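Long-range contacts in meta cleavage compound hydrolase (Janthinobacterium, PDB 1J1I), which hydrolyses a carbon-carbon bond in the ring-cleavage product formed during carbazole breakdown, probably releasing anthranilate: residues E129-L134 with V221-L226; Q37-I42 with S109-S114; V135-A140 with L226-K231. All blocks are in the same frame, centred on the assembly; numbering follows the deposited sequence.

All three contacts join parallel strands of the central sheet of one alpha/beta hydrolase fold. Across the sheet the strands involved run 38-42, 108-113, 131-137, 225-230. Contact 2 pairs the first two and closes along the chain before the others open. Contacts 1 and 3 share strands 131-137 and 225-230 and follow one another along that pair, meeting at Leu-226, with centres about 14 Å apart. The centre of contact 2 lies about 11 Å from that of contact 1 and about 12 Å from that of contact 3; strands 108-113 and 131-137, side by side, bridge them. Contacts 2 and 3 run toward the probable catalytic residues, whereas contact 1 opens the 131-137/225-230 pairing, away from them.

Contact 1. Residues E129-L134 with V221-L226; sequences ELVNAL and VQVPTL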
loop_
_atom_site.group_PDB
_atom_site.type_symbol
_atom_site.label_atom_id
_atom_site.label_comp_id
_atom_site.label_asym_id
_atom_site.label_seq_id
_atom_site.Cartn_x
_atom_site.Cartn_y
_atom_site.Cartn_z
ATOM N N GLU A 129 13.626 20.560 5.240
ATOM C CA GLU A 129 12.808 21.760 5.103
ATOM C C GLU A 129 12.394 21.980 3.643
ATOM O O GLU A 129 11.512 22.786 3.350
ATOM C CB GLU A 129 13.549 22.994 5.640
ATOM C CG GLU A 129 14.724 23.490 4.806
ATOM C CD GLU A 129 15.997 22.678 4.995
ATOM O OE1 GLU A 129 16.017 21.760 5.845
ATOM O OE2 GLU A 129 16.986 22.967 4.287
ATOM N N LEU A 130 13.031 21.252 2.734
ATOM C CA LEU A 130 12.726 21.351 1.311
ATOM C C LEU A 130 11.745 20.263 0.883
ATOM O O LEU A 130 11.152 20.341 -0.194
ATOM C CB LEU A 130 13.998 21.156 0.483
ATOM C CG LEU A 130 15.194 22.079 0.699
ATOM C CD1 LEU A 130 16.360 21.586 -0.154
ATOM C CD2 LEU A 130 14.808 23.505 0.334
ATOM N N VAL A 131 11.574 19.256 1.733
ATOM C CA VAL A 131 10.734 18.106 1.397
ATOM C C VAL A 131 9.403 17.969 2.123
ATOM O O VAL A 131 9.326 18.127 3.341
ATOM C CB VAL A 131 11.538 16.806 1.621
ATOM C CG1 VAL A 131 10.802 15.611 1.022
ATOM C CG2 VAL A 131 12.925 16.955 1.009
ATOM N N ASN A 132 8.369 17.638 1.348
ATOM C CA ASN A 132 7.012 17.445 1.853
ATOM C C ASN A 132 6.678 15.957 2.048
ATOM O O ASN A 132 6.025 15.583 3.020
ATOM C CB ASN A 132 6.011 18.055 0.868
ATOM C CG ASN A 132 4.582 17.688 1.193
ATOM O OD1 ASN A 132 4.040 18.102 2.218
ATOM N ND2 ASN A 132 3.961 16.897 0.321
ATOM N N ALA A 133 7.118 15.121 1.112
ATOM C CA ALA A 133 6.859 13.679 1.165
ATOM C C ALA A 133 7.955 12.926 0.430
ATOM O O ALA A 133 8.597 13.474 -0.471
ATOM C CB ALA A 133 5.501 13.358 0.538
ATOM N N LEU A 134 8.155 11.669 0.812
ATOM C CA LEU A 134 9.181 10.819 0.217
ATOM C C LEU A 134 8.645 9.439 -0.162
ATOM O O LEU A 134 7.920 8.813 0.607
ATOM C CB LEU A 134 10.334 10.633 1.204
ATOM C CG LEU A 134 11.455 9.663 0.813
ATOM C CD1 LEU A 134 12.270 10.244 -0.336
ATOM C CD2 LEU A 134 12.348 9.409 2.019
ATOM N N VAL A 221 14.459 9.948 9.176
ATOM C CA VAL A 221 13.489 10.386 8.175
ATOM C C VAL A 221 12.194 10.694 8.927
ATOM O O VAL A 221 11.572 9.796 9.486
ATOM C CB VAL A 221 13.227 9.290 7.119
ATOM C CG1 VAL A 221 12.162 9.765 6.140
ATOM C CG2 VAL A 221 14.525 8.963 6.375
ATOM N N GLN A 222 11.792 11.963 8.930
ATOM C CA GLN A 222 10.596 12.393 9.657
ATOM C C GLN A 222 9.410 12.784 8.774
ATOM O O GLN A 222 8.287 12.905 9.253
ATOM C CB GLN A 222 10.958 13.564 10.595
ATOM C CG GLN A 222 12.049 13.218 11.615
ATOM C CD GLN A 222 12.444 14.392 12.503
ATOM O OE1 GLN A 222 12.505 15.539 12.054
ATOM N NE2 GLN A 222 12.734 14.104 13.766
ATOM N N VAL A 223 9.658 12.976 7.485
ATOM C CA VAL A 223 8.597 13.343 6.545
ATOM C C VAL A 223 7.726 12.122 6.232
ATOM O O VAL A 223 8.173 10.986 6.392
ATOM C CB VAL A 223 9.223 13.870 5.231
ATOM C CG1 VAL A 223 8.223 13.836 4.105
ATOM C CG2 VAL A 223 9.718 15.293 5.433
ATOM N N PRO A 224 6.459 12.338 5.821
ATOM C CA PRO A 224 5.635 11.166 5.505
ATOM C C PRO A 224 6.331 10.419 4.374
ATOM O O PRO A 224 6.772 11.023 3.385
ATOM C CB PRO A 224 4.295 11.775 5.078
ATOM C CG PRO A 224 4.649 13.193 4.688
ATOM C CD PRO A 224 5.658 13.570 5.731
ATOM N N THR A 225 6.424 9.106 4.523
ATOM C CA THR A 225 7.118 8.284 3.552
ATOM C C THR A 225 6.307 7.081 3.093
ATOM O O THR A 225 5.543 6.504 3.866
ATOM C CB THR A 225 8.447 7.778 4.159
ATOM O OG1 THR A 225 9.266 8.903 4.503
ATOM C CG2 THR A 225 9.189 6.877 3.178
ATOM N N LEU A 226 6.481 6.720 1.827
ATOM C CA LEU A 226 5.808 5.560 1.256
ATOM C C LEU A 226 6.922 4.616 0.806
ATOM O O LEU A 226 7.725 4.966 -0.060
ATOM C CB LEU A 226 4.963 5.966 0.044
ATOM C CG LEU A 226 3.708 5.162 -0.329
ATOM C CD1 LEU A 226 3.626 5.037 -1.846
ATOM C CD2 LEU A 226 3.722 3.798 0.318
#
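Leu-134 and Thr-225 pair where two parallel strands of the alpha/beta hydrolase sheet, 131-137 and 225-230, come together. Leu-134 carries both backbone bonds: its N donates to Pro-224 O at 3.0 Å, and its O accepts from Leu-226 N at 2.8 Å. That same oxygen also receives the CA-H of Thr-225. Upstream the pattern cannot go on, because Pro-224 has no N-H to offer; instead its CG comes within 3.2 Å of Asn-132 O. Val-223 drives its CG1 into the same spot, 3.0 Å from Asn-132 O and close over Ala-133 CA, so packing here is tight.

On the face holding Leu-134 and Thr-225 the two side chains lie alongside each other and point the same way, OG1 of Thr-225 being 3.9 Å from CB of Leu-134. The chi1 of Leu-134, 174°, swings CG away from the backbone N, and CD2 then lies across Val-221 at about a right angle, 4.1 Å from CG1 of Val-221.

Further out, helix 114-126 packs against these residues: Ser-124 touches Leu-134 and also Val-131, before the corner at Asn-132, while Leu-121 and Val-125 meet Val-221. The other edge of strand 225-230 is taken by strand 251-256, and Thr-225 makes backbone bonds there with Asp-250 and Trp-252. The approach to the strand is itself braced from within. OG1 of Thr-225, standing beside its own backbone N (chi1 -60°), turns back along the chain and donates to Val-223 O at 3.0 Å, coming from above the carbonyl plane, 45° out of it.

Contact 2. Residues Q37-I42 with S109-S114; sequences QPVILI and SIVGNS
Strands 38-42 and 109-113 run parallel, their axes 4.5 Å apart at closest and only 15° from aligned. Five backbone bonds join them in unbroken alternation. Pro-38 O, Ile-40 O and Ile-42 O accept from Ser-109, Val-111 and Asn-113, while Ile-40 and Ile-42 donate in return. Ile-40 N to Ser-109 O, at 2.8 Å, is practically straight at hydrogen (179°), and Ile-42 N to Val-111 O is the shortest of the set at 2.6 Å. Where the pair begins, a water donates to Pro-38 O at 2.9 Å and also bonds Ser-109 OG.

On one face Val-111 is gripped from two directions. CD2 of Leu-41 lies 3.6 Å from its CB, the two side chains side by side and pointing alike, and Val-39 CG1 meets its CG2 at 3.8 Å. Leu-41 owes its reach to a CG set anti to the carbonyl carbon (chi1 -51°). Phe-271 and Leu-279 of helix 268-281 close over this face. The other carries Ile-40, Ile-42 and Ile-110, against Leu-95 and Ile-99 of helix 88-101. There Ile-42 CG1 slants across to Ile-110 CG2 at 4.1 Å, and CB of Ile-42 sits over Gly-112, where a side chain would crowd it.

Past the last bond the chain turns sharply into Ser-114, the probable nucleophile, whose phi is positive; with Gly-112 and Gly-116 this fits a nucleophile elbow. Ser-114 OG donates to Asn-113 OD1 at 2.7 Å, from above the amide plane, and Asn-113 ND2 bonds the backbone O of His-261. Backbone bonding that runs up to Asn-113 is consistent with a firmly held base for the turn that presents the serine hydroxyl.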
loop_
_atom_site.group_PDB
_atom_site.type_symbol
_atom_site.label_atom_id
_atom_site.label_comp_id
_atom_site.label_asym_id
_atom_site.label_seq_id
_atom_site.Cartn_x
_atom_site.Cartn_y
_atom_site.Cartn_z
ATOM N N GLN A 37 1.287 21.019 -7.454
ATOM C CA GLN A 37 2.348 20.728 -6.497
ATOM C C GLN A 37 3.481 19.991 -7.207
ATOM O O GLN A 37 3.234 19.090 -8.004
ATOM C CB GLN A 37 1.802 19.866 -5.355
ATOM C CG GLN A 37 0.846 20.592 -4.422
ATOM C CD GLN A 37 1.546 21.637 -3.574
ATOM O OE1 GLN A 37 2.022 22.651 -4.085
ATOM N NE2 GLN A 37 1.618 21.389 -2.268
ATOM N N PRO A 38 4.735 20.364 -6.920
ATOM C CA PRO A 38 5.896 19.730 -7.547
ATOM C C PRO A 38 6.303 18.386 -6.964
ATOM O O PRO A 38 6.423 18.235 -5.745
ATOM C CB PRO A 38 6.987 20.767 -7.350
ATOM C CG PRO A 38 6.660 21.283 -5.999
ATOM C CD PRO A 38 5.165 21.513 -6.103
ATOM N N VAL A 39 6.529 17.430 -7.861
ATOM C CA VAL A 39 6.957 16.077 -7.519
ATOM C C VAL A 39 8.189 15.742 -8.353
ATOM O O VAL A 39 8.140 15.787 -9.586
ATOM C CB VAL A 39 5.875 15.029 -7.848
ATOM C CG1 VAL A 39 6.386 13.634 -7.497
ATOM C CG2 VAL A 39 4.601 15.343 -7.093
ATOM N N ILE A 40 9.285 15.401 -7.679
ATOM C CA ILE A 40 10.528 15.061 -8.355
ATOM C C ILE A 40 10.747 13.553 -8.389
ATOM O O ILE A 40 10.703 12.887 -7.352
ATOM C CB ILE A 40 11.742 15.702 -7.651
ATOM C CG1 ILE A 40 11.597 17.228 -7.649
ATOM C CG2 ILE A 40 13.037 15.264 -8.345
ATOM C CD1 ILE A 40 12.754 17.954 -6.980
ATOM N N LEU A 41 10.983 13.022 -9.585
ATOM C CA LEU A 41 11.220 11.596 -9.762
ATOM C C LEU A 41 12.722 11.393 -9.955
ATOM O O LEU A 41 13.341 12.088 -10.764
ATOM C CB LEU A 41 10.443 11.083 -10.986
ATOM C CG LEU A 41 8.948 11.439 -11.049
ATOM C CD1 LEU A 41 8.331 10.864 -12.321
ATOM C CD2 LEU A 41 8.217 10.898 -9.813
ATOM N N ILE A 42 13.303 10.457 -9.201
ATOM C CA ILE A 42 14.736 10.170 -9.286
ATOM C C ILE A 42 14.957 8.726 -9.715
ATOM O O ILE A 42 14.592 7.796 -8.998
ATOM C CB ILE A 42 15.447 10.383 -7.925
ATOM C CG1 ILE A 42 14.996 11.699 -7.283
ATOM C CG2 ILE A 42 16.950 10.446 -8.137
ATOM C CD1 ILE A 42 15.297 12.918 -8.114
ATOM N N SER A 109 7.794 16.942 -3.291
ATOM C CA SER A 109 7.730 15.525 -2.956
ATOM C C SER A 109 8.854 14.866 -3.742
ATOM O O SER A 109 9.175 15.304 -4.847
ATOM C CB SER A 109 6.384 14.928 -3.380
ATOM O OG SER A 109 5.311 15.560 -2.709
ATOM N N ILE A 110 9.460 13.827 -3.173
ATOM C CA ILE A 110 10.547 13.139 -3.855
ATOM C C ILE A 110 10.245 11.650 -3.985
ATOM O O ILE A 110 9.907 10.987 -3.002
ATOM C CB ILE A 110 11.884 13.319 -3.108
ATOM C CG1 ILE A 110 12.212 14.812 -2.982
ATOM C CG2 ILE A 110 12.999 12.566 -3.852
ATOM C CD1 ILE A 110 13.489 15.102 -2.207
ATOM N N VAL A 111 10.376 11.146 -5.207
ATOM C CA VAL A 111 10.125 9.743 -5.531
ATOM C C VAL A 111 11.386 9.162 -6.160
ATOM O O VAL A 111 11.823 9.624 -7.217
ATOM C CB VAL A 111 8.970 9.603 -6.549
ATOM C CG1 VAL A 111 8.662 8.131 -6.785
ATOM C CG2 VAL A 111 7.726 10.347 -6.043
ATOM N N GLY A 112 11.961 8.144 -5.526
ATOM C CA GLY A 112 13.176 7.562 -6.060
ATOM C C GLY A 112 13.263 6.051 -6.029
ATOM O O GLY A 112 12.771 5.401 -5.107
ATOM N N ASN A 113 13.898 5.501 -7.058
ATOM C CA ASN A 113 14.100 4.061 -7.185
ATOM C C ASN A 113 15.559 3.747 -6.870
ATOM O O ASN A 113 16.451 4.484 -7.285
ATOM C CB ASN A 113 13.768 3.616 -8.611
ATOM C CG ASN A 113 14.136 2.171 -8.870
ATOM O OD1 ASN A 113 15.241 1.870 -9.319
ATOM N ND2 ASN A 113 13.210 1.262 -8.573
ATOM N N SER A 114 15.789 2.667 -6.127
ATOM C CA SER A 114 17.134 2.237 -5.743
ATOM C C SER A 114 18.074 3.403 -5.387
ATOM O O SER A 114 17.834 4.102 -4.406
ATOM C CB SER A 114 17.738 1.360 -6.853
ATOM O OG SER A 114 17.697 2.003 -8.113
HETATM O O HOH W 1 4.536 18.347 -3.555
#

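Contact 3. Residues V135-A140 with L226-K231; sequences VLMGSA and LVVQGK
Pairing of Val-135, Leu-136 and Met-137 with Leu-226, Val-227 and Val-228 makes this a buried parallel strand-to-strand contact toward one side of the hydrolase sheet, one strand in from its edge strand 251-256. It lies at the C-terminal end of strand 131-137 and along most of strand 225-230. Three backbone bonds hold it. Leu-136 N donates to Leu-226 O at 2.8 Å, Leu-136 O accepts from Val-228 N at 2.6 Å, and Gly-138 N, just past the strand, reaches Val-228 O at 3.0 Å. There the chain leaves the sheet, through a positive phi at Gly-138 that suits glycine.

Val-228 is flanked on its face by two residues. Met-137, alongside it and pointing the same way, sets CG 3.9 Å from CG1 of Val-228 before its chain bends off toward SD; CG1 of Val-135 comes in at a slant to CG2 of Val-228 at 4.0 Å. Beyond, CG2 of Val-135 lies beside Leu-226 CB at 4.1 Å.

Gln-229 closes the end of the contact. A bend at chi2 (65°) brings its OE1 to 3.7 Å from Gly-138 CA. The amide nitrogen looks the other way: NE2 donates to Gly-230 O at 3.0 Å, and a weak bond joins it to OD2 of Asp-233, a probable member of the catalytic triad. A leucine here would probably leave Gly-230 O without that N-H and remove the weak bond to Asp-233 OD2.

The Val-135, Met-137 and Val-228 face lies under Phe-271 and Phe-278 of helix 268-281, while Val-227 packs on Ala-241, Phe-244 and Leu-245 of helix 238-247. At the edges, strand 108-113 bonds to Val-135 and Met-137, and strand 251-256 touches Leu-226 and Val-228 through Tyr-254 and Ile-256.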
loop_
_atom_site.group_PDB
_atom_site.type_symbol
_atom_site.label_atom_id
_atom_site.label_comp_id
_atom_site.label_asym_id
_atom_site.label_seq_id
_atom_site.Cartn_x
_atom_site.Cartn_y
_atom_site.Cartn_z
ATOM N N VAL A 135 9.011 8.969 -1.348
ATOM C CA VAL A 135 8.592 7.646 -1.810
ATOM C C VAL A 135 9.853 6.851 -2.102
ATOM O O VAL A 135 10.646 7.236 -2.955
ATOM C CB VAL A 135 7.741 7.734 -3.096
ATOM C CG1 VAL A 135 7.396 6.324 -3.597
ATOM C CG2 VAL A 135 6.469 8.530 -2.820
ATOM N N LEU A 136 10.049 5.761 -1.370
ATOM C CA LEU A 136 11.216 4.918 -1.553
ATOM C C LEU A 136 10.737 3.657 -2.257
ATOM O O LEU A 136 9.905 2.918 -1.737
ATOM C CB LEU A 136 11.835 4.580 -0.198
ATOM C CG LEU A 136 12.263 5.801 0.622
ATOM C CD1 LEU A 136 12.617 5.357 2.031
ATOM C CD2 LEU A 136 13.452 6.497 -0.052
ATOM N N MET A 137 11.264 3.426 -3.450
ATOM C CA MET A 137 10.849 2.286 -4.255
ATOM C C MET A 137 12.040 1.379 -4.519
ATOM O O MET A 137 12.927 1.727 -5.300
ATOM C CB MET A 137 10.269 2.812 -5.571
ATOM C CG MET A 137 9.604 1.776 -6.451
ATOM S SD MET A 137 10.057 1.992 -8.174
ATOM C CE MET A 137 9.831 3.781 -8.416
ATOM N N GLY A 138 12.057 0.215 -3.869
ATOM C CA GLY A 138 13.166 -0.707 -4.039
ATOM C C GLY A 138 14.432 0.072 -3.752
ATOM O O GLY A 138 15.505 -0.201 -4.301
ATOM N N SER A 139 14.289 1.048 -2.864
ATOM C CA SER A 139 15.378 1.938 -2.489
ATOM C C SER A 139 16.596 1.326 -1.823
ATOM O O SER A 139 16.496 0.447 -0.967
ATOM C CB SER A 139 14.853 3.051 -1.581
ATOM O OG SER A 139 15.913 3.898 -1.168
ATOM N N ALA A 140 17.759 1.823 -2.228
ATOM C CA ALA A 140 19.016 1.404 -1.652
ATOM C C ALA A 140 19.100 2.157 -0.319
ATOM O O ALA A 140 18.316 3.079 -0.073
ATOM C CB ALA A 140 20.164 1.811 -2.567
ATOM N N LEU A 226 6.481 6.720 1.827
ATOM C CA LEU A 226 5.808 5.560 1.256
ATOM C C LEU A 226 6.922 4.616 0.806
ATOM O O LEU A 226 7.725 4.966 -0.060
ATOM C CB LEU A 226 4.963 5.966 0.044
ATOM C CG LEU A 226 3.708 5.162 -0.329
ATOM C CD1 LEU A 226 3.626 5.037 -1.846
ATOM C CD2 LEU A 226 3.722 3.798 0.318
ATOM N N VAL A 227 6.990 3.439 1.418
ATOM C CA VAL A 227 8.000 2.449 1.056
ATOM C C VAL A 227 7.325 1.482 0.082
ATOM O O VAL A 227 6.436 0.719 0.474
ATOM C CB VAL A 227 8.503 1.665 2.298
ATOM C CG1 VAL A 227 9.562 0.653 1.891
ATOM C CG2 VAL A 227 9.071 2.636 3.334
ATOM N N VAL A 228 7.724 1.545 -1.186
ATOM C CA VAL A 228 7.159 0.675 -2.223
ATOM C C VAL A 228 8.143 -0.458 -2.456
ATOM O O VAL A 228 9.344 -0.218 -2.595
ATOM C CB VAL A 228 6.935 1.440 -3.545
ATOM C CG1 VAL A 228 6.361 0.501 -4.601
ATOM C CG2 VAL A 228 5.995 2.614 -3.314
ATOM N N GLN A 229 7.641 -1.687 -2.526
ATOM C CA GLN A 229 8.523 -2.830 -2.676
ATOM C C GLN A 229 7.943 -4.007 -3.450
ATOM O O GLN A 229 6.806 -4.429 -3.208
ATOM C CB GLN A 229 8.942 -3.311 -1.286
ATOM C CG GLN A 229 9.896 -4.485 -1.271
ATOM C CD GLN A 229 11.242 -4.141 -1.872
ATOM O OE1 GLN A 229 11.817 -3.090 -1.581
ATOM N NE2 GLN A 229 11.758 -5.031 -2.710
ATOM N N GLY A 230 8.747 -4.529 -4.372
ATOM C CA GLY A 230 8.349 -5.685 -5.159
ATOM C C GLY A 230 8.654 -6.915 -4.324
ATOM O O GLY A 230 9.732 -7.030 -3.743
ATOM N N LYS A 231 7.701 -7.833 -4.246
ATOM C CA LYS A 231 7.878 -9.040 -3.454
ATOM C C LYS A 231 8.984 -9.932 -3.997
ATOM O O LYS A 231 9.637 -10.649 -3.238
ATOM C CB LYS A 231 6.558 -9.825 -3.390
ATOM C CG LYS A 231 6.043 -10.045 -1.975
ATOM C CD LYS A 231 4.824 -10.961 -1.929
ATOM C CE LYS A 231 3.512 -10.182 -1.957
ATOM N NZ LYS A 231 2.326 -11.095 -1.850
#